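Fimbriae-associated protein FAP1 (PDB 2X12) is a serine-rich fimbrial adhesin of Streptococcus parasanguinis that probably mediates bacterial attachment and biofilm formation, in a pH-modulated way. Local coordinates at residues T161-A166 with A318-A323; R279-A284 with S342-D346. All coordinates share one frame; numbering follows the deposited sequence.

Contact 1. Residues T161-A166 with A318-A323; sequences TQYYWA and APYVIA
Tyr164 and Tyr320 form a single beta bridge on the seam between the edge of a large antiparallel sheet and a small two-stranded sheet of this all-beta domain. The CA atoms of Tyr164 and Tyr320 are 4.4 Å apart. Tyr164 N donates to Pro319 O at 3.0 Å, and the nitrogen lies in the plane of that carbonyl. Tyr164 O in turn accepts from Val321 N, again at 3.0 Å, with the donor tilted out of the carbonyl plane. One residue thus bonds to both neighbours of Tyr320, which is the pattern of a parallel bridge. The two segments then diverge, with end-to-end directions 62° apart, and the bridge is not extended.

The Tyr164 side chain runs back along the partner segment. With CG anti to the carbonyl carbon and beside the backbone N (chi1 -59°), the ring is placed alongside Pro319 and Ala318. CB sits near Pro319 O. Further out, Tyr164 CD2 meets Pro319 O at 3.5 Å, and the oxygen lies at the ring edge, in the ring plane. Tyr164 CE2 reaches Ala318 CB at 3.7 Å. Beyond the two segments, the ring meets that of Tyr313.

Tyr163 brings ring atom CD1 to Pro319 CG, the two side chains crossing at about a right angle. Its CB approaches Val321 CG2. On the large-sheet side, Tyr163 bonds through its backbone to Gly332, and both Trp165 and Val321 touch Ile330. Trp165 leads away from the partner at CB, but its indole comes back: CE3 nears Val321 O, and CH2 packs on the methyl of Ala323. At the far end, Ala166 makes a CH-pi contact, with CB 3.9 Å from the centroid of the Tyr320 ring and 13° off the ring normal.

Contact 2. Residues R279-A284 with S342-D346; sequences RANDLA and SIPSD
Ala280 and Asp346 bring their CA atoms to 5.9 Å, where a 3-10 segment that begins at Ala280 and continues past Ala284 faces an irregular tail at the end of the modelled chain. Ala280 N donates to Asp346 OD1 at 3.1 Å, nearly straight at 167°. OD1 is met on its anti side, 29° out of the carboxylate plane. The CB atoms of the same two residues also meet. Arg279 lies across the Asp346 side chain, but their charged atoms do not touch. The preceding amide, Arg279 N, bonds to Asp282 OD2 at 2.9 Å, so two carboxylates hold successive amides at the start of the turn.

Ile343 makes the apolar half. Its side chain is extended (chi2 -174°), which carries Ile343 CD1 to Ala284 CB at 3.9 Å and to Leu283 CB at 4.3 Å. CG2 lies near Ala280 O. Pro344 adds looser contacts with Ala280 and Leu283, and rests on Thr149 and Phe151. Leu283 also packs on Phe151, Phe276 and Tyr184. The turn belongs to the loop that passes from strand 268-276 in one sheet to strand 287-295 in the other, a cross-sheet connection of the kind that closes the end of a beta-sandwich.

Contacts 1 and 2 lie far apart in the domain, with centres 29 Å from each other and nearest atoms about 12 Å apart. They share no segment, though strand 330-336 runs beside 161-166 and leads on to the tail at 342-346. Both are partly buried, but contact 1 lies nearer the centre of the chain and has no exposed touching residue. Backbone bonds and aromatic side chains join two sheets there. In contact 2, at the periphery, half the touching residues are exposed. It joins a loop to the end of the modelled chain, and its one hydrogen bond across the segments uses a side-chain carboxylate. Aliphatic groups replace the aromatic rings of contact 1.

Contact 1. Residues T161-A166 with A318-A323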
loop_
_atom_site.group_PDB
_atom_site.type_symbol
_atom_site.label_atom_id
_atom_site.label_comp_id
_atom_site.label_asym_id
_atom_site.label_seq_id
_atom_site.Cartn_x
_atom_site.Cartn_y
_atom_site.Cartn_z
ATOM N N THR A 161 -9.951 -4.361 -3.452
ATOM C CA THR A 161 -9.436 -5.634 -2.991
ATOM C C THR A 161 -8.384 -5.447 -1.942
ATOM O O THR A 161 -7.547 -4.584 -2.094
ATOM C CB THR A 161 -8.753 -6.266 -4.176
ATOM O OG1 THR A 161 -9.638 -6.162 -5.300
ATOM C CG2 THR A 161 -8.433 -7.711 -3.912
ATOM N N GLN A 162 -8.438 -6.225 -0.864
ATOM C CA GLN A 162 -7.373 -6.222 0.128
ATOM C C GLN A 162 -6.476 -7.392 -0.211
ATOM O O GLN A 162 -6.953 -8.433 -0.654
ATOM C CB GLN A 162 -7.913 -6.341 1.554
ATOM C CG GLN A 162 -6.814 -6.009 2.580
ATOM C CD GLN A 162 -7.298 -5.312 3.881
ATOM O OE1 GLN A 162 -8.498 -5.291 4.198
ATOM N NE2 GLN A 162 -6.338 -4.745 4.648
ATOM N N TYR A 163 -5.190 -7.218 0.013
ATOM C CA TYR A 163 -4.194 -8.192 -0.369
ATOM C C TYR A 163 -3.386 -8.634 0.836
ATOM O O TYR A 163 -2.916 -7.770 1.596
ATOM C CB TYR A 163 -3.259 -7.559 -1.349
ATOM C CG TYR A 163 -3.838 -7.307 -2.727
ATOM C CD1 TYR A 163 -3.807 -8.279 -3.713
ATOM C CD2 TYR A 163 -4.344 -6.085 -3.075
ATOM C CE1 TYR A 163 -4.295 -8.048 -5.000
ATOM C CE2 TYR A 163 -4.822 -5.840 -4.380
ATOM C CZ TYR A 163 -4.807 -6.836 -5.330
ATOM O OH TYR A 163 -5.287 -6.610 -6.602
ATOM N N TYR A 164 -3.207 -9.946 1.005
ATOM C CA TYR A 164 -2.614 -10.469 2.207
ATOM C C TYR A 164 -1.255 -11.070 1.895
ATOM O O TYR A 164 -0.749 -10.970 0.785
ATOM C CB TYR A 164 -3.535 -11.499 2.850
ATOM C CG TYR A 164 -4.899 -10.932 3.205
ATOM C CD1 TYR A 164 -5.248 -10.615 4.519
ATOM C CD2 TYR A 164 -5.848 -10.711 2.209
ATOM C CE1 TYR A 164 -6.532 -10.083 4.830
ATOM C CE2 TYR A 164 -7.110 -10.185 2.494
ATOM C CZ TYR A 164 -7.458 -9.859 3.798
ATOM O OH TYR A 164 -8.715 -9.311 3.992
ATOM N N TRP A 165 -0.646 -11.697 2.883
ATOM C CA TRP A 165 0.635 -12.362 2.702
ATOM C C TRP A 165 0.566 -13.792 3.271
ATOM O O TRP A 165 0.283 -14.001 4.443
ATOM C CB TRP A 165 1.714 -11.526 3.394
ATOM C CG TRP A 165 3.048 -12.127 3.499
ATOM C CD1 TRP A 165 3.574 -12.741 4.578
ATOM C CD2 TRP A 165 4.052 -12.141 2.495
ATOM N NE1 TRP A 165 4.835 -13.173 4.313
ATOM C CE2 TRP A 165 5.162 -12.821 3.034
ATOM C CE3 TRP A 165 4.109 -11.691 1.168
ATOM C CZ2 TRP A 165 6.321 -13.040 2.313
ATOM C CZ3 TRP A 165 5.249 -11.914 0.459
ATOM C CH2 TRP A 165 6.351 -12.588 1.035
ATOM N N ALA A 166 0.744 -14.763 2.398
ATOM C CA ALA A 166 1.162 -16.101 2.795
ATOM C C ALA A 166 2.625 -16.020 2.587
ATOM O O ALA A 166 3.062 -15.354 1.616
ATOM C CB ALA A 166 0.613 -17.184 1.859
ATOM N N ALA A 318 -9.162 -15.052 -0.156
ATOM C CA ALA A 318 -8.425 -13.833 -0.028
ATOM C C ALA A 318 -7.200 -13.942 -0.893
ATOM O O ALA A 318 -6.414 -14.868 -0.758
ATOM C CB ALA A 318 -8.022 -13.647 1.430
ATOM N N PRO A 319 -7.007 -12.985 -1.766
ATOM C CA PRO A 319 -5.806 -13.032 -2.560
ATOM C C PRO A 319 -4.558 -12.703 -1.745
ATOM O O PRO A 319 -4.594 -11.853 -0.869
ATOM C CB PRO A 319 -6.042 -11.913 -3.574
ATOM C CG PRO A 319 -6.778 -10.908 -2.800
ATOM C CD PRO A 319 -7.646 -11.670 -1.822
ATOM N N TYR A 320 -3.444 -13.339 -2.065
ATOM C CA TYR A 320 -2.202 -12.970 -1.416
ATOM C C TYR A 320 -1.139 -12.681 -2.410
ATOM O O TYR A 320 -1.212 -13.209 -3.524
ATOM C CB TYR A 320 -1.732 -14.060 -0.456
ATOM C CG TYR A 320 -1.446 -15.406 -1.035
ATOM C CD1 TYR A 320 -2.406 -16.406 -1.004
ATOM C CD2 TYR A 320 -0.198 -15.711 -1.537
ATOM C CE1 TYR A 320 -2.147 -17.664 -1.503
ATOM C CE2 TYR A 320 0.078 -16.973 -2.041
ATOM C CZ TYR A 320 -0.896 -17.947 -2.014
ATOM O OH TYR A 320 -0.637 -19.197 -2.512
ATOM N N VAL A 321 -0.149 -11.872 -1.998
ATOM C CA VAL A 321 1.017 -11.545 -2.847
ATOM C C VAL A 321 2.214 -12.487 -2.703
ATOM O O VAL A 321 2.569 -12.916 -1.583
ATOM C CB VAL A 321 1.534 -10.137 -2.547
ATOM C CG1 VAL A 321 2.820 -9.868 -3.353
ATOM C CG2 VAL A 321 0.455 -9.100 -2.850
ATOM N N ILE A 322 2.819 -12.806 -3.840
ATOM C CA ILE A 322 4.067 -13.539 -3.877
ATOM C C ILE A 322 5.174 -12.553 -4.228
ATOM O O ILE A 322 5.060 -11.746 -5.187
ATOM C CB ILE A 322 4.052 -14.646 -4.920
ATOM C CG1 ILE A 322 3.159 -15.810 -4.465
ATOM C CG2 ILE A 322 5.479 -15.145 -5.199
ATOM C CD1 ILE A 322 2.444 -16.562 -5.618
ATOM N N ALA A 323 6.268 -12.621 -3.480
ATOM C CA ALA A 323 7.278 -11.612 -3.641
ATOM C C ALA A 323 7.922 -11.832 -4.972
ATOM O O ALA A 323 8.009 -12.964 -5.432
ATOM C CB ALA A 323 8.277 -11.700 -2.529
#

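Contact 2. Residues R279-A284 with S342-D346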
loop_
_atom_site.group_PDB
_atom_site.type_symbol
_atom_site.label_atom_id
_atom_site.label_comp_id
_atom_site.label_asym_id
_atom_site.label_seq_id
_atom_site.Cartn_x
_atom_site.Cartn_y
_atom_site.Cartn_z
ATOM N N ARG A 279 -14.330 16.117 -9.426
ATOM C CA ARG A 279 -15.206 16.558 -8.356
ATOM C C ARG A 279 -15.517 15.379 -7.443
ATOM O O ARG A 279 -15.194 14.249 -7.757
ATOM C CB ARG A 279 -16.487 17.105 -8.920
ATOM C CG ARG A 279 -16.357 18.445 -9.648
ATOM C CD ARG A 279 -17.768 18.835 -10.169
ATOM N NE ARG A 279 -17.974 20.251 -10.503
ATOM C CZ ARG A 279 -19.152 20.755 -10.897
ATOM N NH1 ARG A 279 -20.216 19.958 -10.997
ATOM N NH2 ARG A 279 -19.288 22.055 -11.203
ATOM N N ALA A 280 -16.154 15.627 -6.311
ATOM C CA ALA A 280 -16.437 14.556 -5.383
ATOM C C ALA A 280 -17.074 13.330 -6.054
ATOM O O ALA A 280 -16.698 12.205 -5.762
ATOM C CB ALA A 280 -17.338 15.068 -4.311
ATOM N N ASN A 281 -18.031 13.549 -6.942
ATOM C CA ASN A 281 -18.771 12.467 -7.572
ATOM C C ASN A 281 -17.905 11.489 -8.297
ATOM O O ASN A 281 -18.228 10.326 -8.378
ATOM C CB ASN A 281 -19.738 13.046 -8.571
ATOM C CG ASN A 281 -20.651 14.084 -7.936
ATOM O OD1 ASN A 281 -21.311 13.790 -6.938
ATOM N ND2 ASN A 281 -20.653 15.316 -8.476
ATOM N N ASP A 282 -16.791 11.966 -8.827
ATOM C CA ASP A 282 -15.867 11.124 -9.585
ATOM C C ASP A 282 -15.038 10.258 -8.695
ATOM O O ASP A 282 -14.226 9.505 -9.175
ATOM C CB ASP A 282 -14.901 11.972 -10.404
ATOM C CG ASP A 282 -15.610 12.890 -11.354
ATOM O OD1 ASP A 282 -16.510 12.403 -12.080
ATOM O OD2 ASP A 282 -15.277 14.102 -11.357
ATOM N N LEU A 283 -15.194 10.370 -7.392
ATOM C CA LEU A 283 -14.503 9.473 -6.521
ATOM C C LEU A 283 -15.057 8.077 -6.682
ATOM O O LEU A 283 -14.490 7.174 -6.141
ATOM C CB LEU A 283 -14.610 9.919 -5.065
ATOM C CG LEU A 283 -13.844 11.182 -4.683
ATOM C CD1 LEU A 283 -14.086 11.589 -3.262
ATOM C CD2 LEU A 283 -12.423 10.943 -4.853
ATOM N N ALA A 284 -16.170 7.889 -7.395
ATOM C CA ALA A 284 -16.709 6.537 -7.636
ATOM C C ALA A 284 -15.827 5.727 -8.576
ATOM O O ALA A 284 -16.052 4.512 -8.764
ATOM C CB ALA A 284 -18.148 6.583 -8.142
ATOM N N SER A 342 -20.426 6.656 0.771
ATOM C CA SER A 342 -19.474 7.367 1.582
ATOM C C SER A 342 -18.996 8.608 0.840
ATOM O O SER A 342 -18.261 9.405 1.402
ATOM C CB SER A 342 -18.266 6.498 1.907
ATOM O OG SER A 342 -18.603 5.184 2.325
ATOM N N ILE A 343 -19.384 8.771 -0.422
ATOM C CA ILE A 343 -19.070 9.979 -1.182
ATOM C C ILE A 343 -19.778 11.179 -0.569
ATOM O O ILE A 343 -20.957 11.097 -0.244
ATOM C CB ILE A 343 -19.505 9.837 -2.640
ATOM C CG1 ILE A 343 -18.534 8.891 -3.351
ATOM C CG2 ILE A 343 -19.602 11.197 -3.327
ATOM C CD1 ILE A 343 -18.735 8.726 -4.879
ATOM N N PRO A 344 -19.056 12.298 -0.418
ATOM C CA PRO A 344 -19.586 13.477 0.232
ATOM C C PRO A 344 -20.313 14.497 -0.627
ATOM O O PRO A 344 -20.250 14.496 -1.851
ATOM C CB PRO A 344 -18.343 14.118 0.846
ATOM C CG PRO A 344 -17.263 13.747 -0.041
ATOM C CD PRO A 344 -17.597 12.389 -0.588
ATOM N N SER A 345 -20.918 15.420 0.108
ATOM C CA SER A 345 -21.928 16.340 -0.351
ATOM C C SER A 345 -21.656 17.167 -1.649
ATOM O O SER A 345 -22.603 17.398 -2.407
ATOM C CB SER A 345 -22.278 17.260 0.838
ATOM O OG SER A 345 -23.537 17.916 0.670
ATOM N N ASP A 346 -20.415 17.612 -1.921
ATOM C CA ASP A 346 -20.102 18.540 -3.093
ATOM C C ASP A 346 -21.331 19.296 -3.687
ATOM O O ASP A 346 -21.424 20.528 -3.648
ATOM C CB ASP A 346 -19.353 17.758 -4.214
ATOM C CG ASP A 346 -18.639 18.669 -5.258
ATOM O OD1 ASP A 346 -17.460 18.324 -5.623
ATOM O OD2 ASP A 346 -19.250 19.691 -5.711
#